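Local atomic coordinates of extrinsic protein in photosystem II (Chaetoceros gracilis, PDB entry 4K7B), a protein that serves as an extrinsic subunit of diatom photosystem II and probably binds the complex to support photosynthetic oxygen evolution. Residues A28-F42 with I67-V79. Sequence-based numbering, arbitrary orientation. Where two conformers were deposited one is given.
With SO4 (sulfate ion), chain C.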
ATOM      1  N   ALA A  28       8.114   3.532   6.721  1.00 15.73           N
ATOM      2  CA  ALA A  28       9.480   3.866   7.128  1.00 18.12           C
ATOM      3  C   ALA A  28       9.543   4.287   8.591  1.00 17.16           C
ATOM      4  O   ALA A  28      10.501   3.966   9.297  1.00 19.71           O
ATOM      5  CB  ALA A  28      10.046   4.963   6.235  1.00 18.83           C
ATOM      6  N   ALA A  29       8.504   4.989   9.048  1.00 15.14           N
ATOM      7  CA  ALA A  29       8.502   5.579  10.381  1.00 16.32           C
ATOM      8  C   ALA A  29       7.969   4.647  11.451  1.00 17.04           C
ATOM      9  O   ALA A  29       8.041   4.972  12.636  1.00 18.00           O
ATOM     10  CB  ALA A  29       7.691   6.864  10.389  1.00 16.26           C
ATOM     11  N   GLY A  30       7.415   3.503  11.036  1.00 16.38           N
ATOM     12  CA  GLY A  30       6.767   2.592  11.971  1.00 14.87           C
ATOM     13  C   GLY A  30       5.385   3.053  12.416  1.00 13.87           C
ATOM     14  O   GLY A  30       4.906   2.672  13.491  1.00 16.13           O
ATOM     15  N   ASP A  31       4.737   3.859  11.581  1.00 13.72           N
ATOM     16  CA  ASP A  31       3.438   4.454  11.899  1.00 13.45           C
ATOM     17  C   ASP A  31       2.345   3.487  11.455  1.00 12.59           C
ATOM     18  O   ASP A  31       1.714   3.678  10.417  1.00 15.38           O
ATOM     19  CB  ASP A  31       3.342   5.824  11.199  1.00 14.56           C
ATOM     20  CG  ASP A  31       2.012   6.538  11.402  1.00 15.65           C
ATOM     21  OD1 ASP A  31       1.202   6.120  12.253  1.00 16.55           O
ATOM     22  OD2 ASP A  31       1.786   7.546  10.691  1.00 16.26           O
ATOM     23  N   PHE A  32       2.123   2.457  12.262  1.00 14.10           N
ATOM     24  CA  PHE A  32       1.250   1.363  11.858  1.00 15.83           C
ATOM     25  C   PHE A  32      -0.218   1.784  11.800  1.00 15.04           C
ATOM     26  O   PHE A  32      -0.992   1.241  11.005  1.00 18.53           O
ATOM     27  CB  PHE A  32       1.422   0.158  12.784  1.00 16.76           C
ATOM     28  CG  PHE A  32       2.837  -0.345  12.875  1.00 16.90           C
ATOM     29  CD1 PHE A  32       3.671  -0.314  11.781  1.00 18.62           C
ATOM     30  CD2 PHE A  32       3.328  -0.854  14.069  1.00 20.96           C
ATOM     31  CE1 PHE A  32       4.978  -0.778  11.867  1.00 20.45           C
ATOM     32  CE2 PHE A  32       4.630  -1.319  14.160  1.00 23.64           C
ATOM     33  CZ  PHE A  32       5.454  -1.280  13.059  1.00 21.02           C
ATOM     34  N   LYS A  33      -0.602   2.753  12.628  1.00 14.80           N
ATOM     35  CA  LYS A  33      -1.964   3.283  12.601  0.59 19.56           C
ATOM     36  C   LYS A  33      -2.369   3.761  11.202  1.00 19.08           C
ATOM     37  O   LYS A  33      -3.492   3.547  10.769  1.00 17.16           O
ATOM     38  CB  LYS A  33      -2.103   4.423  13.614  0.59 22.89           C
ATOM     39  CG  LYS A  33      -3.431   5.157  13.578  0.59 25.55           C
ATOM     40  CD  LYS A  33      -3.392   6.338  14.534  0.59 28.30           C
ATOM     41  CE  LYS A  33      -4.265   7.477  14.069  0.59 29.34           C
ATOM     42  NZ  LYS A  33      -5.682   7.290  14.493  0.59 33.45           N
ATOM     43  N   ALA A  34      -1.456   4.417  10.491  1.00 15.47           N
ATOM     44  CA  ALA A  34      -1.780   4.919   9.152  1.00 14.01           C
ATOM     45  C   ALA A  34      -2.118   3.764   8.192  1.00 13.84           C
ATOM     46  O   ALA A  34      -3.047   3.834   7.334  1.00 17.19           O
ATOM     47  CB  ALA A  34      -0.614   5.741   8.609  1.00 17.72           C
ATOM     48  N   ILE A  35      -1.372   2.678   8.374  1.00 13.57           N
ATOM     49  CA  ILE A  35      -1.563   1.504   7.543  1.00 12.66           C
ATOM     50  C   ILE A  35      -2.922   0.901   7.871  1.00 13.87           C
ATOM     51  O   ILE A  35      -3.704   0.603   6.971  1.00 15.10           O
ATOM     52  CB  ILE A  35      -0.454   0.467   7.751  1.00 11.88           C
ATOM     53  CG1 ILE A  35       0.931   1.089   7.554  1.00 14.75           C
ATOM     54  CG2 ILE A  35      -0.638  -0.696   6.794  1.00 14.84           C
ATOM     55  CD1 ILE A  35       2.066   0.109   7.840  1.00 14.08           C
ATOM     56  N   ALA A  36      -3.215   0.740   9.155  1.00 13.70           N
ATOM     57  CA  ALA A  36      -4.516   0.208   9.552  1.00 14.67           C
ATOM     58  C   ALA A  36      -5.669   1.093   9.077  1.00 20.14           C
ATOM     59  O   ALA A  36      -6.763   0.609   8.787  1.00 17.46           O
ATOM     60  CB  ALA A  36      -4.565   0.031  11.057  1.00 15.31           C
ATOM     61  N   GLU A  37      -5.423   2.393   9.003  1.00 16.22           N
ATOM     62  CA  GLU A  37      -6.428   3.320   8.535  1.00 18.52           C
ATOM     63  C   GLU A  37      -6.644   3.166   7.042  1.00 21.71           C
ATOM     64  O   GLU A  37      -7.678   3.601   6.531  1.00 27.54           O
ATOM     65  CB  GLU A  37      -6.048   4.759   8.898  1.00 22.49           C
ATOM     66  CG  GLU A  37      -6.204   5.034  10.380  1.00 28.41           C
ATOM     67  CD  GLU A  37      -5.819   6.444  10.767  1.00 38.58           C
ATOM     68  OE1 GLU A  37      -4.978   7.049  10.070  1.00 39.86           O
ATOM     69  OE2 GLU A  37      -6.363   6.946  11.772  1.00 44.34           O
ATOM     70  N   GLU A  38      -5.679   2.567   6.333  1.00 16.97           N
ATOM     71  CA  GLU A  38      -5.934   2.232   4.906  1.00 15.86           C
ATOM     72  C   GLU A  38      -6.432   0.791   4.564  1.00 13.23           C
ATOM     73  O   GLU A  38      -6.352   0.314   3.394  1.00 14.74           O
ATOM     74  CB  GLU A  38      -4.696   2.541   4.059  1.00 17.03           C
ATOM     75  CG  GLU A  38      -4.254   3.981   4.120  1.00 21.14           C
ATOM     76  CD  GLU A  38      -5.111   4.915   3.298  1.00 28.57           C
ATOM     77  OE1 GLU A  38      -4.917   6.134   3.432  1.00 38.96           O
ATOM     78  OE2 GLU A  38      -5.961   4.451   2.514  1.00 23.09           O
ATOM     79  N   LYS A  39      -6.963   0.098   5.575  1.00 13.64           N
ATOM     80  CA  LYS A  39      -7.477  -1.266   5.394  0.55 13.82           C
ATOM     81  C   LYS A  39      -8.387  -1.370   4.174  1.00 13.25           C
ATOM     82  O   LYS A  39      -8.321  -2.322   3.378  1.00 12.81           O
ATOM     83  CB  LYS A  39      -8.247  -1.717   6.638  0.55 16.07           C
ATOM     84  CG  LYS A  39      -7.409  -2.423   7.687  0.55 18.72           C
ATOM     85  CD  LYS A  39      -8.240  -2.745   8.933  0.55 19.07           C
ATOM     86  CE  LYS A  39      -9.564  -3.408   8.580  0.55 19.90           C
ATOM     87  NZ  LYS A  39     -10.350  -3.766   9.808  0.55 19.63           N
ATOM     88  N   ASN A  40      -9.266  -0.378   4.031  1.00 13.66           N
ATOM     89  CA  ASN A  40     -10.198  -0.400   2.912  1.00 14.70           C
ATOM     90  C   ASN A  40      -9.510  -0.301   1.555  1.00 12.40           C
ATOM     91  O   ASN A  40     -10.003  -0.853   0.575  1.00 13.84           O
ATOM     92  CB  ASN A  40     -11.281   0.668   3.054  1.00 15.86           C
ATOM     93  CG  ASN A  40     -12.253   0.353   4.174  1.00 20.68           C
ATOM     94  OD1 ASN A  40     -12.319  -0.779   4.645  1.00 22.33           O
ATOM     95  ND2 ASN A  40     -13.003   1.351   4.611  1.00 22.29           N
ATOM     96  N   ALA A  41      -8.372   0.388   1.499  1.00 12.53           N
ATOM     97  CA  ALA A  41      -7.624   0.483   0.250  1.00 11.99           C
ATOM     98  C   ALA A  41      -7.082  -0.888  -0.088  1.00 12.05           C
ATOM     99  O   ALA A  41      -7.084  -1.283  -1.266  1.00 10.94           O
ATOM    100  CB  ALA A  41      -6.494   1.494   0.353  1.00 12.52           C
ATOM    101  N   PHE A  42      -6.627  -1.621   0.925  1.00 10.43           N
ATOM    102  CA  PHE A  42      -6.204  -3.006   0.629  1.00 11.21           C
ATOM    103  C   PHE A  42      -7.362  -3.875   0.121  1.00  9.83           C
ATOM    104  O   PHE A  42      -7.228  -4.592  -0.899  1.00 10.60           O
ATOM    105  CB  PHE A  42      -5.570  -3.668   1.857  1.00 11.24           C
ATOM    106  CG  PHE A  42      -4.238  -3.095   2.217  1.00 10.91           C
ATOM    107  CD1 PHE A  42      -3.089  -3.533   1.574  1.00 12.89           C
ATOM    108  CD2 PHE A  42      -4.134  -2.091   3.169  1.00 13.85           C
ATOM    109  CE1 PHE A  42      -1.859  -2.996   1.884  1.00 13.18           C
ATOM    110  CE2 PHE A  42      -2.908  -1.554   3.488  1.00 12.85           C
ATOM    111  CZ  PHE A  42      -1.765  -2.005   2.841  1.00 11.29           C
ATOM    112  N   ILE A  67       1.198  -8.377   5.910  1.00 14.05           N
ATOM    113  CA  ILE A  67       1.432  -7.019   6.410  1.00 12.23           C
ATOM    114  C   ILE A  67       0.843  -6.837   7.810  1.00 13.46           C
ATOM    115  O   ILE A  67       1.508  -6.314   8.717  1.00 13.74           O
ATOM    116  CB  ILE A  67       0.854  -5.951   5.466  1.00 11.89           C
ATOM    117  CG1 ILE A  67       1.604  -5.968   4.143  1.00 11.18           C
ATOM    118  CG2 ILE A  67       0.915  -4.559   6.113  1.00 13.97           C
ATOM    119  CD1 ILE A  67       0.916  -5.152   3.078  1.00 11.98           C
ATOM    120  N   PHE A  68      -0.403  -7.263   7.991  1.00 12.02           N
ATOM    121  CA  PHE A  68      -1.018  -7.052   9.306  1.00 12.46           C
ATOM    122  C   PHE A  68      -0.476  -7.944  10.450  1.00 14.07           C
ATOM    123  O   PHE A  68      -0.468  -7.528  11.611  1.00 14.56           O
ATOM    124  CB  PHE A  68      -2.548  -7.011   9.187  1.00 12.29           C
ATOM    125  CG  PHE A  68      -3.054  -5.712   8.610  1.00 14.67           C
ATOM    126  CD1 PHE A  68      -3.643  -4.767   9.434  1.00 17.85           C
ATOM    127  CD2 PHE A  68      -2.877  -5.414   7.265  1.00 14.22           C
ATOM    128  CE1 PHE A  68      -4.081  -3.563   8.925  1.00 14.53           C
ATOM    129  CE2 PHE A  68      -3.312  -4.205   6.747  1.00 14.37           C
ATOM    130  CZ  PHE A  68      -3.916  -3.278   7.584  1.00 14.65           C
ATOM    131  N   LYS A  69       0.034  -9.127  10.104  1.00 14.35           N
ATOM    132  CA  LYS A  69       0.714 -10.009  11.062  1.00 14.54           C
ATOM    133  C   LYS A  69       1.987  -9.317  11.533  1.00 16.77           C
ATOM    134  O   LYS A  69       2.314  -9.292  12.741  1.00 18.83           O
ATOM    135  CB  LYS A  69       1.057 -11.342  10.386  1.00 15.36           C
ATOM    136  CG  LYS A  69       1.775 -12.358  11.263  1.00 19.80           C
ATOM    137  CD  LYS A  69       1.967 -13.664  10.501  1.00 27.27           C
ATOM    138  CE  LYS A  69       2.529 -14.768  11.382  1.00 36.87           C
ATOM    139  NZ  LYS A  69       2.606 -16.060  10.644  1.00 42.30           N
ATOM    140  N   ALA A  70       2.696  -8.727  10.573  1.00 17.08           N
ATOM    141  CA  ALA A  70       3.901  -7.980  10.915  1.00 15.36           C
ATOM    142  C   ALA A  70       3.597  -6.765  11.777  1.00 16.53           C
ATOM    143  O   ALA A  70       4.335  -6.471  12.722  1.00 17.08           O
ATOM    144  CB  ALA A  70       4.655  -7.574   9.665  1.00 15.56           C
ATOM    145  N   ILE A  71       2.518  -6.054  11.452  1.00 14.44           N
ATOM    146  CA  ILE A  71       2.090  -4.933  12.274  1.00 12.99           C
ATOM    147  C   ILE A  71       1.832  -5.381  13.701  1.00 16.11           C
ATOM    148  O   ILE A  71       2.271  -4.734  14.653  1.00 19.08           O
ATOM    149  CB  ILE A  71       0.823  -4.270  11.708  1.00 14.46           C
ATOM    150  CG1 ILE A  71       1.173  -3.477  10.451  1.00 15.61           C
ATOM    151  CG2 ILE A  71       0.177  -3.359  12.766  1.00 15.71           C
ATOM    152  CD1 ILE A  71      -0.038  -2.935   9.731  1.00 15.67           C
ATOM    153  N   ARG A  72       1.141  -6.499  13.858  1.00 13.91           N
ATOM    154  CA  ARG A  72       0.856  -6.957  15.205  1.00 16.40           C
ATOM    155  C   ARG A  72       2.130  -7.347  15.940  1.00 21.41           C
ATOM    156  O   ARG A  72       2.223  -7.161  17.157  1.00 23.57           O
ATOM    157  CB  ARG A  72      -0.105  -8.113  15.177  1.00 14.32           C
ATOM    158  CG  ARG A  72      -0.634  -8.449  16.566  1.00 16.93           C
ATOM    159  CD  ARG A  72      -1.463  -9.663  16.473  1.00 19.51           C
ATOM    160  NE  ARG A  72      -1.921 -10.113  17.781  1.00 19.22           N
ATOM    161  CZ  ARG A  72      -3.148  -9.915  18.243  1.00 19.97           C
ATOM    162  NH1 ARG A  72      -4.035  -9.252  17.513  1.00 22.00           N
ATOM    163  NH2 ARG A  72      -3.488 -10.392  19.428  1.00 17.68           N
ATOM    164  N   SER A  73       3.119  -7.871  15.217  1.00 18.37           N
ATOM    165  CA  SER A  73       4.402  -8.166  15.868  1.00 22.59           C
ATOM    166  C   SER A  73       5.168  -6.908  16.316  1.00 23.61           C
ATOM    167  O   SER A  73       6.086  -6.988  17.139  1.00 25.32           O
ATOM    168  CB  SER A  73       5.302  -8.971  14.941  1.00 22.07           C
ATOM    169  OG  SER A  73       5.890  -8.112  13.982  1.00 24.80           O
ATOM    170  N   GLY A  74       4.808  -5.756  15.764  1.00 19.72           N
ATOM    171  CA  GLY A  74       5.493  -4.510  16.071  1.00 21.02           C
ATOM    172  C   GLY A  74       6.857  -4.377  15.412  1.00 23.94           C
ATOM    173  O   GLY A  74       7.582  -3.417  15.669  1.00 26.28           O
ATOM    174  N   ASP A  75       7.208  -5.342  14.566  1.00 23.16           N
ATOM    175  CA  ASP A  75       8.510  -5.368  13.895  1.00 23.09           C
ATOM    176  C   ASP A  75       8.491  -4.503  12.642  1.00 18.35           C
ATOM    177  O   ASP A  75       7.931  -4.893  11.620  1.00 20.24           O
ATOM    178  CB  ASP A  75       8.869  -6.815  13.533  1.00 24.20           C
ATOM    179  CG  ASP A  75      10.288  -6.971  12.995  1.00 32.27           C
ATOM    180  OD1 ASP A  75      10.911  -5.976  12.565  1.00 32.51           O
ATOM    181  OD2 ASP A  75      10.780  -8.118  12.991  1.00 38.93           O
ATOM    182  N   LYS A  76       9.131  -3.338  12.724  1.00 22.57           N
ATOM    183  CA  LYS A  76       9.138  -2.376  11.624  1.00 22.39           C
ATOM    184  C   LYS A  76       9.752  -2.959  10.345  1.00 23.65           C
ATOM    185  O   LYS A  76       9.245  -2.740   9.236  1.00 21.00           O
ATOM    186  CB  LYS A  76       9.885  -1.107  12.051  1.00 34.91           C
ATOM    187  CG  LYS A  76       9.702   0.078  11.128  1.00 40.66           C
ATOM    188  CD  LYS A  76      10.147   1.381  11.789  1.00 45.02           C
ATOM    189  CE  LYS A  76      11.575   1.752  11.415  1.00 45.54           C
ATOM    190  NZ  LYS A  76      11.908   3.151  11.812  1.00 46.19           N
ATOM    191  N   ALA A  77      10.847  -3.697  10.501  1.00 23.98           N
ATOM    192  CA  ALA A  77      11.522  -4.310   9.363  1.00 25.89           C
ATOM    193  C   ALA A  77      10.619  -5.319   8.659  1.00 24.87           C
ATOM    194  O   ALA A  77      10.558  -5.364   7.431  1.00 24.73           O
ATOM    195  CB  ALA A  77      12.820  -4.980   9.808  1.00 29.28           C
ATOM    196  N   ALA A  78       9.918  -6.126   9.447  1.00 19.13           N
ATOM    197  CA  ALA A  78       9.018  -7.138   8.901  1.00 17.11           C
ATOM    198  C   ALA A  78       7.854  -6.480   8.171  1.00 17.71           C
ATOM    199  O   ALA A  78       7.402  -6.974   7.131  1.00 17.39           O
ATOM    200  CB  ALA A  78       8.502  -8.047  10.017  1.00 19.53           C
ATOM    201  N   VAL A  79       7.359  -5.374   8.729  1.00 17.67           N
ATOM    202  CA  VAL A  79       6.271  -4.640   8.090  1.00 14.63           C
ATOM    203  C   VAL A  79       6.743  -4.109   6.750  1.00 15.64           C
ATOM    204  O   VAL A  79       6.051  -4.252   5.740  1.00 15.05           O
ATOM    205  CB  VAL A  79       5.743  -3.479   8.953  1.00 12.55           C
ATOM    206  CG1 VAL A  79       4.733  -2.639   8.174  1.00 13.94           C
ATOM    207  CG2 VAL A  79       5.091  -4.012  10.206  1.00 13.77           C
TER
HETATM  208  S   SO4 C 202     -12.373   4.731   3.001  1.00 36.94           S
HETATM  209  O1  SO4 C 202     -12.269   4.996   1.561  1.00 29.96           O
HETATM  210  O2  SO4 C 202     -12.422   5.994   3.737  1.00 39.24           O
HETATM  211  O3  SO4 C 202     -13.603   3.971   3.242  1.00 40.72           O
HETATM  212  O4  SO4 C 202     -11.220   3.960   3.477  1.00 27.70           O
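F32 lays its ring across the turn between helices 54-73 and 76-89. F32 CE1 packs on V79 CG2 at 3.6 Å, F32 CE2 meets G74 CA, and K76 CA lies at the ring edge. F32 and I71 slide past each other in opposite directions, F32 CB against I71 CG2. The G30 carbonyl oxygen sits over the centre of one ring face. Replacing F32 by an alanine is likely to open a gap between I71, G74 and V79 and leave the G30 carbonyl without the ring beneath it. K76 passes G30 with its CD 3.5 Å from G30 N; a bend at chi3 (96°) then turns the chain end toward A28, where K76 NZ donates to A28 O at 3.0 Å in the carbonyl plane. Glycines with positive phi, G30 and G74, end helices 24-29 and 54-73 in Schellman motifs, and D75 N-caps helix 76-89 through weak bonds from A77 N and A78 N to its OD1. In this helical bundle of the PsbQ-like clan, segments 32-37 and 67-73 run roughly antiparallel, their axes at 148°. Knobs-into-holes packing joins them: I35 enters a hole formed by I67, F68, I71 and V79, its CD1 tip to tip with V79 CG1, while F68 fits among I35, A36, K39 and F42. The F68 edge points at the F42 face in a T-shaped pair, planes at 88°. K39 CG approaches the F68 ring obliquely, 3.6 Å from F68 CZ. Beyond, F42 CE1 touches I67 CD1 at 3.7 Å, and Y86 of helix 76-89 meets both residues.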